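Local structure of regulatory protein MarR (Planctomyces limnophilus, 3U2R) at residues Q125-E128 with R129-G132. The protein probably binds DNA as a transcription factor of the MarR family, regulating gene expression through a helix-turn-helix domain. Residues are numbered along the deposited sequence; the frame is centred on the assembly and turned at random.
Sequences QCHE and RQLG
H127 and Q130, one turn apart on the helix, lie side by side and point the same way, and ND1 of H127 donates a hydrogen bond to OE1 of Q130 at 3.0 Å. The bond is almost straight at its hydrogen (177°) and runs out of the ring edge close to the imidazole plane; ND1 stands above the amide plane of Q130, off the lone pairs of OE1, and ring and amide are turned 36° apart. Q130 suits the place because its amide faces two ways: OE1 accepts from H127, while NE2 donates to M31 O and E35 OE2 of helix 18-40. Shortening Q130 to an alanine would remove both amide ends and is likely to leave ND1 of H127 without this acceptor and M31 and E35 without this donor.

Backbone bonds of the i to i+4 kind carry the helix here, R129 N to Q125 O at 2.9 Å and G132 N to E128 O at 3.0 Å among them. They belong to the long helix 110-148, which with helix 18-40 probably forms, as in other MarR proteins, the helical dimer interface with the second subunit; T17 and A20 of that subunit pack on H127 and Q130.

Round R129 the contact is van der Waals packing against the preceding turn. Its chain bends at chi3 (-62°), folding the guanidinium back so that one face lies against CA of C126, offset toward the rim of the group, and NH1 approaches CB of Q125 to 3.5 Å. C126, small and weakly polar, suits burial against I34 and I38 of helix 18-40, while R129 also packs on E147 of a third subunit.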
# COMPACT_ATOMS: atom_id res chain seq x y z
N GLN A 125 -16.33 -1.81 8.20
CA GLN A 125 -15.62 -0.56 7.91
C GLN A 125 -14.42 -0.40 8.81
O GLN A 125 -13.41 0.13 8.39
CB GLN A 125 -16.49 0.65 8.01
CG GLN A 125 -17.53 0.68 6.91
CD GLN A 125 -18.64 1.69 7.07
OE1 GLN A 125 -19.70 1.51 6.46
NE2 GLN A 125 -18.44 2.79 7.81
N CYS A 126 -14.57 -0.78 10.05
CA CYS A 126 -13.46 -0.79 10.98
C CYS A 126 -12.31 -1.71 10.46
O CYS A 126 -11.16 -1.29 10.52
CB CYS A 126 -13.98 -1.18 12.35
SG CYS A 126 -12.86 -2.13 13.35
N HIS A 127 -12.60 -2.88 9.86
CA HIS A 127 -11.57 -3.76 9.33
C HIS A 127 -10.95 -3.18 8.09
O HIS A 127 -9.75 -3.28 7.91
CB HIS A 127 -12.08 -5.17 9.04
CG HIS A 127 -12.53 -5.94 10.26
ND1 HIS A 127 -11.81 -5.90 11.47
CD2 HIS A 127 -13.50 -6.87 10.38
CE1 HIS A 127 -12.50 -6.65 12.30
NE2 HIS A 127 -13.47 -7.32 11.68
N GLU A 128 -11.73 -2.47 7.28
CA GLU A 128 -11.19 -1.75 6.12
C GLU A 128 -10.23 -0.61 6.57
O GLU A 128 -9.10 -0.51 6.06
CB GLU A 128 -12.31 -1.22 5.26
CG GLU A 128 -13.08 -2.34 4.56
CD GLU A 128 -14.37 -1.83 3.94
OE1 GLU A 128 -14.48 -0.60 3.83
OE2 GLU A 128 -15.15 -2.63 3.39
N ARG A 129 -10.60 0.15 7.64
CA ARG A 129 -9.72 1.25 8.13
C ARG A 129 -8.47 0.70 8.72
O ARG A 129 -7.41 1.28 8.53
CB ARG A 129 -10.46 2.10 9.10
CG ARG A 129 -11.68 2.85 8.42
CD ARG A 129 -12.06 4.07 9.23
NE ARG A 129 -12.48 3.69 10.57
CZ ARG A 129 -13.66 3.14 10.88
NH1 ARG A 129 -14.57 2.92 9.93
NH2 ARG A 129 -13.95 2.81 12.14
N GLN A 130 -8.54 -0.47 9.36
CA GLN A 130 -7.35 -1.14 9.94
C GLN A 130 -6.36 -1.48 8.88
O GLN A 130 -5.18 -1.18 9.04
CB GLN A 130 -7.74 -2.44 10.63
CG GLN A 130 -8.45 -2.23 11.96
CD GLN A 130 -8.79 -3.52 12.64
OE1 GLN A 130 -9.15 -4.52 12.02
NE2 GLN A 130 -8.84 -3.52 13.96
N LEU A 131 -6.84 -2.14 7.81
CA LEU A 131 -6.01 -2.59 6.70
C LEU A 131 -5.37 -1.42 5.96
O LEU A 131 -4.17 -1.44 5.67
CB LEU A 131 -6.78 -3.47 5.77
CG LEU A 131 -7.24 -4.82 6.41
CD1 LEU A 131 -8.35 -5.43 5.58
CD2 LEU A 131 -6.10 -5.78 6.59
N GLY A 132 -6.15 -0.37 5.76
CA GLY A 132 -5.66 0.86 5.17
C GLY A 132 -4.55 1.52 5.96
O GLY A 132 -3.49 1.85 5.41